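Local atomic coordinates of DUF4348 domain-containing protein (Bacteroides fragilis, PDB entry 3SBU), a protein that is of unknown function but belongs to the NTF2-like superfamily, whose cystatin-like fold wraps a curved beta sheet around helices. Residues 144-149 and 153-158. Numbering follows the deposited sequence.
Sequences RPIEEN and DFVEFF
Ile146 reaches the first turn of helix 154-163 with its terminal methyl, CD1, which lies 3.2 Å from Asp153 OD2 and 4.1 Å from Val155 CB. The branch extends this far because CG1 is held between the backbone N and the carbonyl carbon (chi1 60°) and the chain then runs on straight. A branched aliphatic residue suits the place: its methyl lies beside OD2 of the capping carboxylate and also meets the CG methylene of Glu156 and the flank of Val155. Glu148, extended beyond CG, crosses Glu156 at about a right angle, and the two OE2 atoms come within 2.9 Å of each other, their carboxylate planes 31° apart. A water donates one hydrogen bond to Glu148 OE1 and another to Glu156 OE2, bridging the pair. Asp153 is the N-cap of the helix; with CG anti to its backbone N, OD2 accepts from Glu156 N at 2.9 Å. The donor comes in on the anti side, 28° out of the carboxylate plane. Farther out, Ile146 is backbone-bonded to Arg122, joining the loop after strand 136-143 to another part of the chain, while Phe154, on another side of the helix, meets Phe244 and Trp251 edge-to-face. Three acidic groups thus gather at this surface, where the helix N-terminus should ease the charge on Asp153; two carboxylates as close as those of Glu148 and Glu156 would repel if both were charged, which may raise the pKa of one of them.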
ATOM      1  N   ARG A 144     -20.160 -14.418  26.799  1.00 50.30           N
ATOM      2  CA  ARG A 144     -19.489 -14.013  28.017  1.00 48.77           C
ATOM      3  C   ARG A 144     -19.073 -12.557  27.932  1.00 48.76           C
ATOM      4  O   ARG A 144     -18.778 -12.044  26.846  1.00 46.19           O
ATOM      5  CB  ARG A 144     -18.252 -14.916  28.233  1.00 49.27           C
ATOM      6  CG  ARG A 144     -18.578 -16.279  28.853  1.00 55.15           C
ATOM      7  CD  ARG A 144     -17.332 -17.131  28.796  1.00 71.78           C
ATOM      8  NE  ARG A 144     -17.573 -18.515  29.203  1.00 83.39           N
ATOM      9  CZ  ARG A 144     -16.658 -19.476  29.149  1.00 93.26           C
ATOM     10  NH1 ARG A 144     -15.440 -19.215  28.694  1.00 74.10           N
ATOM     11  NH2 ARG A 144     -16.957 -20.707  29.536  1.00 87.41           N
ATOM     12  N   PRO A 145     -18.980 -11.876  29.078  1.00 44.70           N
ATOM     13  CA  PRO A 145     -18.502 -10.488  29.039  1.00 43.55           C
ATOM     14  C   PRO A 145     -17.002 -10.466  28.776  1.00 49.81           C
ATOM     15  O   PRO A 145     -16.322 -11.444  29.105  1.00 47.50           O
ATOM     16  CB  PRO A 145     -18.837  -9.973  30.442  1.00 45.61           C
ATOM     17  CG  PRO A 145     -18.860 -11.175  31.300  1.00 50.65           C
ATOM     18  CD  PRO A 145     -19.270 -12.328  30.464  1.00 46.63           C
ATOM     19  N   ILE A 146     -16.472  -9.379  28.201  1.00 49.63           N
ATOM     20  CA  ILE A 146     -15.017  -9.288  28.013  1.00 48.96           C
ATOM     21  C   ILE A 146     -14.378  -9.152  29.406  1.00 55.15           C
ATOM     22  O   ILE A 146     -14.920  -8.456  30.268  1.00 53.62           O
ATOM     23  CB  ILE A 146     -14.551  -8.142  27.055  1.00 50.90           C
ATOM     24  CG1 ILE A 146     -14.996  -6.736  27.584  1.00 52.91           C
ATOM     25  CG2 ILE A 146     -14.964  -8.398  25.596  1.00 50.13           C
ATOM     26  CD1 ILE A 146     -14.355  -5.423  26.862  1.00 57.14           C
ATOM     27  N   GLU A 147     -13.236  -9.806  29.624  1.00 57.06           N
ATOM     28  CA  GLU A 147     -12.553  -9.666  30.914  1.00 59.74           C
ATOM     29  C   GLU A 147     -11.805  -8.317  30.995  1.00 62.93           C
ATOM     30  O   GLU A 147     -11.219  -7.847  30.019  1.00 61.16           O
ATOM     31  CB  GLU A 147     -11.619 -10.852  31.206  1.00 61.63           C
ATOM     32  CG  GLU A 147     -11.659 -11.260  32.680  1.00 78.99           C
ATOM     33  CD  GLU A 147     -13.024 -11.497  33.319  1.00 95.31           C
ATOM     34  OE1 GLU A 147     -13.789 -12.345  32.801  1.00 75.97           O
ATOM     35  OE2 GLU A 147     -13.319 -10.843  34.347  1.00 82.66           O
ATOM     36  N   GLU A 148     -11.891  -7.678  32.135  1.00 60.75           N
ATOM     37  CA  GLU A 148     -11.249  -6.387  32.313  1.00 60.70           C
ATOM     38  C   GLU A 148     -10.357  -6.387  33.562  1.00 66.13           C
ATOM     39  O   GLU A 148     -10.523  -7.233  34.440  1.00 67.73           O
ATOM     40  CB  GLU A 148     -12.308  -5.269  32.360  1.00 62.28           C
ATOM     41  CG  GLU A 148     -12.626  -4.792  30.950  1.00 70.62           C
ATOM     42  CD  GLU A 148     -13.712  -3.760  30.717  1.00 84.81           C
ATOM     43  OE1 GLU A 148     -14.472  -3.450  31.661  1.00 66.57           O
ATOM     44  OE2 GLU A 148     -13.814  -3.275  29.568  1.00 82.58           O
ATOM     45  N   ASN A 149      -9.395  -5.458  33.614  1.00 62.02           N
ATOM     46  CA  ASN A 149      -8.468  -5.294  34.736  1.00 62.71           C
ATOM     47  C   ASN A 149      -8.235  -3.786  34.998  1.00 66.57           C
ATOM     48  O   ASN A 149      -8.988  -2.942  34.494  1.00 65.83           O
ATOM     49  CB  ASN A 149      -7.144  -6.081  34.491  1.00 61.75           C
ATOM     50  CG  ASN A 149      -6.442  -5.751  33.199  1.00 88.54           C
ATOM     51  OD1 ASN A 149      -5.908  -4.665  33.012  1.00 81.68           O
ATOM     52  ND2 ASN A 149      -6.406  -6.689  32.279  1.00 87.77           N
ATOM     53  N   ASP A 153      -8.241  -1.492  28.682  1.00 42.62           N
ATOM     54  CA  ASP A 153      -8.697  -2.704  27.997  1.00 42.16           C
ATOM     55  C   ASP A 153      -8.395  -2.585  26.502  1.00 42.14           C
ATOM     56  O   ASP A 153      -8.739  -1.550  25.921  1.00 40.49           O
ATOM     57  CB  ASP A 153     -10.209  -2.908  28.248  1.00 45.44           C
ATOM     58  CG  ASP A 153     -10.803  -4.077  27.470  1.00 56.72           C
ATOM     59  OD1 ASP A 153     -10.503  -5.241  27.817  1.00 57.74           O
ATOM     60  OD2 ASP A 153     -11.552  -3.826  26.523  1.00 61.98           O
ATOM     61  N   PHE A 154      -7.790  -3.644  25.871  1.00 39.04           N
ATOM     62  CA  PHE A 154      -7.435  -3.593  24.443  1.00 37.41           C
ATOM     63  C   PHE A 154      -8.675  -3.379  23.557  1.00 40.29           C
ATOM     64  O   PHE A 154      -8.649  -2.523  22.678  1.00 39.48           O
ATOM     65  CB  PHE A 154      -6.634  -4.833  23.937  1.00 38.15           C
ATOM     66  CG  PHE A 154      -6.357  -4.720  22.435  1.00 38.49           C
ATOM     67  CD1 PHE A 154      -5.352  -3.872  21.950  1.00 40.04           C
ATOM     68  CD2 PHE A 154      -7.157  -5.382  21.507  1.00 39.88           C
ATOM     69  CE1 PHE A 154      -5.126  -3.718  20.572  1.00 40.40           C
ATOM     70  CE2 PHE A 154      -6.936  -5.211  20.113  1.00 42.81           C
ATOM     71  CZ  PHE A 154      -5.916  -4.390  19.661  1.00 40.14           C
ATOM     72  N   VAL A 155      -9.761  -4.126  23.832  1.00 39.32           N
ATOM     73  CA  VAL A 155     -11.000  -4.145  23.047  1.00 40.70           C
ATOM     74  C   VAL A 155     -11.642  -2.769  23.011  1.00 48.56           C
ATOM     75  O   VAL A 155     -12.018  -2.279  21.933  1.00 49.83           O
ATOM     76  CB  VAL A 155     -11.974  -5.226  23.582  1.00 44.93           C
ATOM     77  CG1 VAL A 155     -13.346  -5.137  22.899  1.00 45.72           C
ATOM     78  CG2 VAL A 155     -11.373  -6.626  23.409  1.00 43.79           C
ATOM     79  N   GLU A 156     -11.727  -2.137  24.186  1.00 45.51           N
ATOM     80  CA  GLU A 156     -12.340  -0.832  24.313  1.00 46.71           C
ATOM     81  C   GLU A 156     -11.441   0.190  23.677  1.00 48.73           C
ATOM     82  O   GLU A 156     -11.955   1.049  22.979  1.00 47.56           O
ATOM     83  CB  GLU A 156     -12.672  -0.492  25.774  1.00 49.16           C
ATOM     84  CG  GLU A 156     -13.597  -1.541  26.392  1.00 67.84           C
ATOM     85  CD  GLU A 156     -14.887  -1.049  27.019  1.00 95.32           C
ATOM     86  OE1 GLU A 156     -15.875  -0.833  26.277  1.00106.96           O
ATOM     87  OE2 GLU A 156     -14.924  -0.934  28.265  1.00 72.26           O
ATOM     88  N   PHE A 157     -10.107   0.088  23.846  1.00 44.60           N
ATOM     89  CA  PHE A 157      -9.176   1.000  23.183  1.00 42.74           C
ATOM     90  C   PHE A 157      -9.344   0.872  21.647  1.00 44.16           C
ATOM     91  O   PHE A 157      -9.374   1.887  20.942  1.00 44.22           O
ATOM     92  CB  PHE A 157      -7.711   0.695  23.601  1.00 42.17           C
ATOM     93  CG  PHE A 157      -6.693   0.956  22.507  1.00 41.35           C
ATOM     94  CD1 PHE A 157      -6.176   2.229  22.316  1.00 43.20           C
ATOM     95  CD2 PHE A 157      -6.292  -0.064  21.639  1.00 39.72           C
ATOM     96  CE1 PHE A 157      -5.266   2.486  21.291  1.00 42.92           C
ATOM     97  CE2 PHE A 157      -5.403   0.201  20.589  1.00 40.83           C
ATOM     98  CZ  PHE A 157      -4.871   1.468  20.444  1.00 39.79           C
ATOM     99  N   PHE A 158      -9.428  -0.379  21.144  1.00 39.75           N
ATOM    100  CA  PHE A 158      -9.502  -0.648  19.709  1.00 39.79           C
ATOM    101  C   PHE A 158     -10.728  -0.001  19.063  1.00 44.39           C
ATOM    102  O   PHE A 158     -10.584   0.574  17.986  1.00 43.86           O
ATOM    103  CB  PHE A 158      -9.440  -2.141  19.353  1.00 40.79           C
ATOM    104  CG  PHE A 158      -9.272  -2.305  17.852  1.00 42.02           C
ATOM    105  CD1 PHE A 158      -8.038  -2.073  17.244  1.00 44.39           C
ATOM    106  CD2 PHE A 158     -10.374  -2.584  17.034  1.00 44.68           C
ATOM    107  CE1 PHE A 158      -7.895  -2.170  15.855  1.00 45.98           C
ATOM    108  CE2 PHE A 158     -10.232  -2.680  15.640  1.00 48.01           C
ATOM    109  CZ  PHE A 158      -8.993  -2.469  15.062  1.00 45.27           C
TER
HETATM  110  O   HOH W   1     -16.327  -1.059  31.043  1.00 61.10           O